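Local coordinates for MobA-like NTP transferase domain-containing protein (Thermus thermophilus, PDB 2DPW), which is of unknown detailed function but is probably a nucleotidyltransferase of the MobA-like NTP transferase family, at residues A[110-115]-A[207-212]; A[87-92]-A[149-154]; A[93-98]-A[222-227]. One frame throughout, in Å; residues are numbered along the deposited sequence.

Contact 1 of 3, residues A[110-115]-A[207-212]; sequences PEAALV and GVEARA
Pro110 lies over one face of the Arg211 guanidinium. Its CG sits 3.9 Å above the guanidinium plane, over the centre of the group, and Pro110 CB comes within 3.7 Å of Arg211 NH1. The arginine chain bends about CG-CD (chi3 68°), which brings its flat end beside the proline ring. Glu199 takes the NE in a salt bridge, so the guanidinium has a charged partner as well as an apolar cover. Glu209 runs alongside Ala112. Its CG is anti to the backbone N (chi1 -169°) and passes 3.8 Å from Ala112 CB. Farther along, Ala113 CB meets Val208 CB at 3.9 Å, where both chains are still entering the sheet. Leu114 and Ala210 share one sheet face, and Leu114 CD2 rests on Ala210 CB, again at 3.9 Å. Val115 and Arg211 point to the other face. The backbone of Leu114 bonds to the residues before and after Ala210. Its N donates to Glu209 O at 3.2 Å, and its O accepts the N-H of Arg211 at 2.9 Å. This alternation is the signature of a parallel strand pair. Here it joins strand 210-214 to strand 114-120, whose other neighbours run antiparallel to it, within a mixed sheet consistent with the GT-A-type fold of the MobA-like NTP transferase family.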
loop_
_atom_site.group_PDB
_atom_site.type_symbol
_atom_site.label_atom_id
_atom_site.label_comp_id
_atom_site.label_asym_id
_atom_site.label_seq_id
_atom_site.Cartn_x
_atom_site.Cartn_y
_atom_site.Cartn_z
ATOM N N PRO A 110 12.225 4.847 8.468
ATOM C CA PRO A 110 13.032 6.014 8.814
ATOM C C PRO A 110 12.121 7.190 9.110
ATOM O O PRO A 110 10.941 7.160 8.767
ATOM C CB PRO A 110 13.871 6.274 7.566
ATOM C CG PRO A 110 13.487 5.296 6.551
ATOM C CD PRO A 110 12.393 4.428 7.067
ATOM N N GLU A 111 12.669 8.232 9.722
ATOM C CA GLU A 111 11.886 9.421 10.025
ATOM C C GLU A 111 11.644 10.239 8.759
ATOM O O GLU A 111 12.495 11.036 8.362
ATOM C CB GLU A 111 12.608 10.283 11.065
ATOM C CG GLU A 111 12.471 9.784 12.494
ATOM C CD GLU A 111 11.018 9.587 12.899
ATOM O OE1 GLU A 111 10.179 10.434 12.524
ATOM O OE2 GLU A 111 10.715 8.592 13.596
ATOM N N ALA A 112 10.484 10.034 8.132
ATOM C CA ALA A 112 10.111 10.744 6.900
ATOM C C ALA A 112 8.594 10.861 6.735
ATOM O O ALA A 112 7.843 9.958 7.114
ATOM C CB ALA A 112 10.713 10.045 5.675
ATOM N N ALA A 113 8.161 11.983 6.165
ATOM C CA ALA A 113 6.749 12.265 5.928
ATOM C C ALA A 113 6.075 11.087 5.255
ATOM O O ALA A 113 4.914 10.763 5.522
ATOM C CB ALA A 113 6.615 13.483 5.040
ATOM N N LEU A 114 6.823 10.443 4.376
ATOM C CA LEU A 114 6.301 9.327 3.636
ATOM C C LEU A 114 7.330 8.217 3.504
ATOM O O LEU A 114 8.460 8.461 3.090
ATOM C CB LEU A 114 5.867 9.826 2.260
ATOM C CG LEU A 114 5.296 8.816 1.275
ATOM C CD1 LEU A 114 4.345 9.511 0.339
ATOM C CD2 LEU A 114 6.427 8.140 0.525
ATOM N N VAL A 115 6.934 7.000 3.874
ATOM C CA VAL A 115 7.812 5.848 3.760
ATOM C C VAL A 115 7.064 4.725 3.046
ATOM O O VAL A 115 5.964 4.346 3.434
ATOM C CB VAL A 115 8.307 5.375 5.142
ATOM C CG1 VAL A 115 9.265 4.184 4.989
ATOM C CG2 VAL A 115 9.019 6.524 5.840
ATOM N N GLY A 207 8.046 17.549 -2.549
ATOM C CA GLY A 207 8.385 18.608 -1.622
ATOM C C GLY A 207 8.553 18.090 -0.202
ATOM O O GLY A 207 9.072 18.783 0.663
ATOM N N VAL A 208 8.110 16.864 0.045
ATOM C CA VAL A 208 8.250 16.249 1.362
ATOM C C VAL A 208 9.293 15.130 1.297
ATOM O O VAL A 208 9.634 14.662 0.204
ATOM C CB VAL A 208 6.909 15.673 1.835
ATOM C CG1 VAL A 208 5.914 16.790 2.018
ATOM C CG2 VAL A 208 6.386 14.671 0.824
ATOM N N GLU A 209 9.818 14.719 2.452
ATOM C CA GLU A 209 10.806 13.642 2.469
ATOM C C GLU A 209 10.093 12.326 2.189
ATOM O O GLU A 209 9.090 11.996 2.827
ATOM C CB GLU A 209 11.531 13.552 3.815
ATOM C CG GLU A 209 12.730 12.619 3.742
ATOM C CD GLU A 209 13.595 12.663 4.977
ATOM O OE1 GLU A 209 13.451 13.632 5.754
ATOM O OE2 GLU A 209 14.423 11.736 5.158
ATOM N N ALA A 210 10.609 11.580 1.223
ATOM C CA ALA A 210 9.997 10.316 0.844
ATOM C C ALA A 210 11.064 9.257 0.789
ATOM O O ALA A 210 12.063 9.419 0.090
ATOM C CB ALA A 210 9.336 10.447 -0.517
ATOM N N ARG A 211 10.854 8.171 1.523
ATOM C CA ARG A 211 11.822 7.099 1.530
ATOM C C ARG A 211 11.191 5.733 1.407
ATOM O O ARG A 211 10.018 5.562 1.710
ATOM C CB ARG A 211 12.676 7.187 2.797
ATOM C CG ARG A 211 13.612 8.375 2.768
ATOM C CD ARG A 211 14.603 8.348 3.893
ATOM N NE ARG A 211 15.569 7.262 3.769
ATOM C CZ ARG A 211 16.531 7.033 4.659
ATOM N NH1 ARG A 211 16.640 7.823 5.729
ATOM N NH2 ARG A 211 17.380 6.019 4.488
ATOM N N ALA A 212 11.974 4.767 0.933
ATOM C CA ALA A 212 11.501 3.391 0.790
ATOM C C ALA A 212 12.068 2.571 1.931
ATOM O O ALA A 212 13.108 2.911 2.491
ATOM C CB ALA A 212 11.961 2.802 -0.525
#

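Contact 2 of 3, residues A[87-92]-A[149-154]; sequences VLVATG and LLLDKS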
loop_
_atom_site.group_PDB
_atom_site.type_symbol
_atom_site.label_atom_id
_atom_site.label_comp_id
_atom_site.label_asym_id
_atom_site.label_seq_id
_atom_site.Cartn_x
_atom_site.Cartn_y
_atom_site.Cartn_z
ATOM N N VAL A 87 0.551 7.474 10.359
ATOM C CA VAL A 87 -0.421 6.433 10.039
ATOM C C VAL A 87 0.019 5.469 8.955
ATOM O O VAL A 87 0.635 5.855 7.962
ATOM C CB VAL A 87 -1.767 7.045 9.608
ATOM C CG1 VAL A 87 -2.731 5.945 9.151
ATOM C CG2 VAL A 87 -2.366 7.823 10.770
ATOM N N LEU A 88 -0.317 4.203 9.163
ATOM C CA LEU A 88 0.015 3.170 8.210
ATOM C C LEU A 88 -1.194 2.880 7.343
ATOM O O LEU A 88 -2.280 2.576 7.829
ATOM C CB LEU A 88 0.458 1.902 8.927
ATOM C CG LEU A 88 0.759 0.721 8.005
ATOM C CD1 LEU A 88 1.840 1.104 7.004
ATOM C CD2 LEU A 88 1.194 -0.464 8.831
ATOM N N VAL A 89 -1.000 2.990 6.043
ATOM C CA VAL A 89 -2.081 2.741 5.126
ATOM C C VAL A 89 -1.896 1.389 4.494
ATOM O O VAL A 89 -0.771 0.951 4.255
ATOM C CB VAL A 89 -2.120 3.792 4.022
ATOM C CG1 VAL A 89 -3.313 3.539 3.110
ATOM C CG2 VAL A 89 -2.187 5.170 4.643
ATOM N N ALA A 90 -3.015 0.733 4.226
ATOM C CA ALA A 90 -2.994 -0.575 3.600
ATOM C C ALA A 90 -4.262 -0.847 2.814
ATOM O O ALA A 90 -5.342 -0.346 3.146
ATOM C CB ALA A 90 -2.809 -1.648 4.649
ATOM N N THR A 91 -4.111 -1.634 1.757
ATOM C CA THR A 91 -5.244 -2.043 0.941
ATOM C C THR A 91 -5.827 -3.299 1.604
ATOM O O THR A 91 -5.121 -4.021 2.311
ATOM C CB THR A 91 -4.807 -2.393 -0.479
ATOM O OG1 THR A 91 -3.866 -3.475 -0.436
ATOM C CG2 THR A 91 -4.178 -1.192 -1.141
ATOM N N GLY A 92 -7.104 -3.568 1.373
ATOM C CA GLY A 92 -7.711 -4.730 1.992
ATOM C C GLY A 92 -7.570 -6.060 1.270
ATOM O O GLY A 92 -8.324 -6.984 1.568
ATOM N N LEU A 149 1.604 1.842 3.068
ATOM C CA LEU A 149 2.188 3.168 2.962
ATOM C C LEU A 149 2.122 3.835 4.327
ATOM O O LEU A 149 1.043 4.024 4.895
ATOM C CB LEU A 149 1.444 4.025 1.945
ATOM C CG LEU A 149 2.130 5.353 1.615
ATOM C CD1 LEU A 149 3.415 5.106 0.835
ATOM C CD2 LEU A 149 1.181 6.201 0.803
ATOM N N LEU A 150 3.291 4.189 4.842
ATOM C CA LEU A 150 3.421 4.823 6.142
ATOM C C LEU A 150 3.486 6.357 5.993
ATOM O O LEU A 150 4.416 6.901 5.388
ATOM C CB LEU A 150 4.682 4.278 6.816
ATOM C CG LEU A 150 4.958 4.699 8.254
ATOM C CD1 LEU A 150 3.705 4.562 9.110
ATOM C CD2 LEU A 150 6.082 3.841 8.792
ATOM N N LEU A 151 2.501 7.057 6.550
ATOM C CA LEU A 151 2.464 8.513 6.419
ATOM C C LEU A 151 2.447 9.318 7.692
ATOM O O LEU A 151 1.895 8.910 8.713
ATOM C CB LEU A 151 1.227 8.971 5.646
ATOM C CG LEU A 151 0.862 8.411 4.283
ATOM C CD1 LEU A 151 -0.470 9.011 3.907
ATOM C CD2 LEU A 151 1.956 8.712 3.239
ATOM N N ASP A 152 3.045 10.496 7.605
ATOM C CA ASP A 152 3.021 11.422 8.708
ATOM C C ASP A 152 1.949 12.390 8.217
ATOM O O ASP A 152 2.244 13.308 7.454
ATOM C CB ASP A 152 4.341 12.145 8.838
ATOM C CG ASP A 152 4.372 13.021 10.044
ATOM O OD1 ASP A 152 4.580 12.485 11.152
ATOM O OD2 ASP A 152 4.154 14.242 9.896
ATOM N N LYS A 153 0.702 12.132 8.618
ATOM C CA LYS A 153 -0.458 12.941 8.224
ATOM C C LYS A 153 -0.079 14.410 8.114
ATOM O O LYS A 153 -0.243 15.031 7.057
ATOM C CB LYS A 153 -1.591 12.840 9.247
ATOM C CG LYS A 153 -2.714 13.832 8.945
ATOM C CD LYS A 153 -3.881 13.727 9.902
ATOM C CE LYS A 153 -4.970 14.707 9.514
ATOM N NZ LYS A 153 -6.094 14.741 10.473
ATOM N N SER A 154 0.399 14.959 9.231
ATOM C CA SER A 154 0.813 16.347 9.345
ATOM C C SER A 154 1.837 16.769 8.326
ATOM O O SER A 154 1.730 17.859 7.795
ATOM C CB SER A 154 1.404 16.574 10.713
ATOM O OG SER A 154 2.117 15.427 11.161
#
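Val89 packs against Leu149 across two antiparallel strands. From its CB outward, the first atom met is Leu149 O, 3.3 Å from Val89 CB. The CB of Leu149 faces the same Val89 CB at 4.1 Å. The two methyls then part. With chi1 at -177°, CG2 stands anti to the carbonyl carbon and is the methyl turned to the partner strand: it is 3.4 Å from Leu149 O and 4.3 Å from Leu151 CD1. The side chain also touches Leu8 of the adjoining strand 4-8. Val87, Val89, Leu149 and Leu151 thus line one face of the sheet. On the other face Leu88 and Leu150 form a non-hydrogen-bonded pair, with Leu88 CB 4.2 Å from Leu150 CD1. The end of Leu150 leans back over the opposite strand, its CD1 being 3.5 Å from Val87 O. Val87 with Leu151 and Val89 with Leu149 are the hydrogen-bonded pairs, each joined by two backbone bonds. The bond from Leu151 N to Val87 O is almost straight, at 177° about the hydrogen. The alternate residues bond outward, Leu88 and Ala90 to strand 4-8 and Leu150 to Val115. Strand 86-91 runs parallel to 4-8 and antiparallel to 148-152, which makes this an antiparallel step in the mixed sheet. The chemistry between the strands is plain. Two backbone-bonded pairs join them, and aliphatic side chains cover both faces, so this buried seam holds without any polar side chain crossing it.

Contact 3 of 3, residues A[93-98]-A[222-227]; sequences DIPHLT and VDVDRE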
loop_
_atom_site.group_PDB
_atom_site.type_symbol
_atom_site.label_atom_id
_atom_site.label_comp_id
_atom_site.label_asym_id
_atom_site.label_seq_id
_atom_site.Cartn_x
_atom_site.Cartn_y
_atom_site.Cartn_z
ATOM N N ASP A 93 -6.610 -6.181 0.353
ATOM C CA ASP A 93 -6.441 -7.425 -0.397
ATOM C C ASP A 93 -5.093 -8.122 -0.235
ATOM O O ASP A 93 -4.606 -8.781 -1.156
ATOM C CB ASP A 93 -6.697 -7.173 -1.877
ATOM C CG ASP A 93 -5.612 -6.352 -2.516
ATOM O OD1 ASP A 93 -5.005 -5.523 -1.801
ATOM O OD2 ASP A 93 -5.376 -6.532 -3.731
ATOM N N ILE A 94 -4.478 -7.956 0.928
ATOM C CA ILE A 94 -3.218 -8.615 1.212
ATOM C C ILE A 94 -3.487 -9.407 2.482
ATOM O O ILE A 94 -3.026 -9.050 3.561
ATOM C CB ILE A 94 -2.059 -7.611 1.439
ATOM C CG1 ILE A 94 -2.559 -6.376 2.205
ATOM C CG2 ILE A 94 -1.420 -7.257 0.094
ATOM C CD1 ILE A 94 -1.439 -5.437 2.685
ATOM N N PRO A 95 -4.257 -10.501 2.356
ATOM C CA PRO A 95 -4.657 -11.411 3.430
ATOM C C PRO A 95 -3.517 -12.147 4.140
ATOM O O PRO A 95 -3.725 -12.715 5.213
ATOM C CB PRO A 95 -5.606 -12.368 2.717
ATOM C CG PRO A 95 -4.981 -12.481 1.375
ATOM C CD PRO A 95 -4.693 -11.035 1.052
ATOM N N HIS A 96 -2.327 -12.144 3.545
ATOM C CA HIS A 96 -1.182 -12.808 4.151
ATOM C C HIS A 96 -0.460 -11.885 5.120
ATOM O O HIS A 96 0.494 -12.300 5.781
ATOM C CB HIS A 96 -0.186 -13.266 3.083
ATOM C CG HIS A 96 -0.747 -14.259 2.120
ATOM N ND1 HIS A 96 -1.161 -13.915 0.851
ATOM C CD2 HIS A 96 -0.979 -15.588 2.242
ATOM C CE1 HIS A 96 -1.622 -14.985 0.234
ATOM N NE2 HIS A 96 -1.522 -16.016 1.058
ATOM N N LEU A 97 -0.908 -10.635 5.196
ATOM C CA LEU A 97 -0.286 -9.661 6.080
ATOM C C LEU A 97 -0.216 -10.167 7.522
ATOM O O LEU A 97 -1.206 -10.648 8.073
ATOM C CB LEU A 97 -1.042 -8.328 6.035
ATOM C CG LEU A 97 -0.385 -7.174 6.820
ATOM C CD1 LEU A 97 0.844 -6.669 6.083
ATOM C CD2 LEU A 97 -1.385 -6.044 7.007
ATOM N N THR A 98 0.966 -10.042 8.124
ATOM C CA THR A 98 1.211 -10.483 9.494
ATOM C C THR A 98 1.638 -9.336 10.398
ATOM O O THR A 98 2.133 -8.314 9.928
ATOM C CB THR A 98 2.328 -11.527 9.546
ATOM O OG1 THR A 98 3.556 -10.927 9.130
ATOM C CG2 THR A 98 2.025 -12.660 8.636
ATOM N N VAL A 222 2.174 -9.172 -1.605
ATOM C CA VAL A 222 1.501 -10.231 -2.354
ATOM C C VAL A 222 0.005 -10.192 -2.090
ATOM O O VAL A 222 -0.483 -10.702 -1.074
ATOM C CB VAL A 222 2.021 -11.627 -1.971
ATOM C CG1 VAL A 222 1.353 -12.671 -2.843
ATOM C CG2 VAL A 222 3.520 -11.691 -2.135
ATOM N N ASP A 223 -0.719 -9.578 -3.012
ATOM C CA ASP A 223 -2.162 -9.465 -2.892
ATOM C C ASP A 223 -2.853 -10.615 -3.617
ATOM O O ASP A 223 -2.202 -11.485 -4.189
ATOM C CB ASP A 223 -2.622 -8.136 -3.483
ATOM C CG ASP A 223 -2.269 -8.005 -4.948
ATOM O OD1 ASP A 223 -1.062 -8.019 -5.271
ATOM O OD2 ASP A 223 -3.197 -7.895 -5.777
ATOM N N VAL A 224 -4.178 -10.607 -3.580
ATOM C CA VAL A 224 -4.991 -11.623 -4.236
ATOM C C VAL A 224 -5.759 -10.941 -5.367
ATOM O O VAL A 224 -6.458 -9.949 -5.144
ATOM C CB VAL A 224 -5.991 -12.252 -3.246
ATOM C CG1 VAL A 224 -6.871 -13.243 -3.961
ATOM C CG2 VAL A 224 -5.247 -12.925 -2.105
ATOM N N ASP A 225 -5.627 -11.473 -6.578
ATOM C CA ASP A 225 -6.298 -10.887 -7.733
ATOM C C ASP A 225 -7.295 -11.791 -8.436
ATOM O O ASP A 225 -8.150 -11.309 -9.181
ATOM C CB ASP A 225 -5.259 -10.409 -8.745
ATOM C CG ASP A 225 -4.475 -9.211 -8.248
ATOM O OD1 ASP A 225 -5.091 -8.144 -8.026
ATOM O OD2 ASP A 225 -3.244 -9.336 -8.079
ATOM N N ARG A 226 -7.196 -13.094 -8.203
ATOM C CA ARG A 226 -8.102 -14.023 -8.851
ATOM C C ARG A 226 -8.215 -15.353 -8.116
ATOM O O ARG A 226 -7.501 -15.592 -7.145
ATOM C CB ARG A 226 -7.634 -14.246 -10.290
ATOM C CG ARG A 226 -7.797 -13.010 -11.222
ATOM C CD ARG A 226 -7.032 -13.257 -12.555
ATOM N NE ARG A 226 -7.328 -14.598 -13.108
ATOM C CZ ARG A 226 -6.476 -15.285 -13.891
ATOM N NH1 ARG A 226 -6.810 -16.502 -14.357
ATOM N NH2 ARG A 226 -5.280 -14.756 -14.211
ATOM N N GLU A 227 -9.102 -16.219 -8.595
ATOM C CA GLU A 227 -9.332 -17.513 -7.968
ATOM C C GLU A 227 -8.114 -18.352 -7.554
ATOM O O GLU A 227 -8.029 -18.788 -6.405
ATOM C CB GLU A 227 -10.260 -18.359 -8.842
ATOM C CG GLU A 227 -11.742 -18.135 -8.573
ATOM C CD GLU A 227 -12.305 -16.939 -9.306
ATOM O OE1 GLU A 227 -11.500 -16.123 -9.812
ATOM O OE2 GLU A 227 -13.551 -16.817 -9.366
#
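Asp93 lies side by side with Asp223. The two side chains point the same way, with their carboxylate planes 49° apart. Asp93 OD2 is 3.2 Å from Asp223 CB and 3.3 Å from Asp223 OD2. In both residues CG stands between the backbone N and the carbonyl carbon (chi1 70° in Asp93, 60° in Asp223), which turns the acids in the same direction. One backbone bond joins the loops, from Val224 N to Asp93 O at 3.1 Å. Beyond it Pro95 CG makes an apolar contact with Val224 CG2 at 3.5 Å. Ile94 CG2 lies against the backbone at Val222 and Asp223, 3.8 Å from Asp223 CA. The His96 ring brings its edge toward Val222 O, which lies in the ring plane, while Phe128 and Tyr29 meet the same ring edge-to-face. A type I turn from Ile94 to Leu97 shapes the first loop. Thr91 also holds Asp93, through OD1. Paired acids placed like this recall the metal-binding aspartates of related nucleotidyltransferases, though no metal is modelled between them. The acids meet where the backbone bond and the Pro95-Val224 packing join the loops. Lys24 bridges Asp93 and Asp225, and Arg133 pairs with Asp223, which makes this a cluster of linked salt bridges.

In the fold
Contacts 1 and 2 belong to one mixed sheet and meet where strands 114-120 and 148-152 run next to each other. Ala113 and Val115 probably hydrogen-bond there to Asp152 and Leu150. Contact 2 is the buried one, about 8 Å from centre to chain centre. Contact 1 is farther out and only partly buried, and it mixes strand pairing with a charged arginine. Contact 3 follows directly in sequence from strand 86-91 of contact 2, but it joins two loops. It lies across the chain's centre from contact 1, with nearest atoms about 12 Å apart. Also only partly buried, it combines clustered acids with a small apolar patch and a single backbone bond.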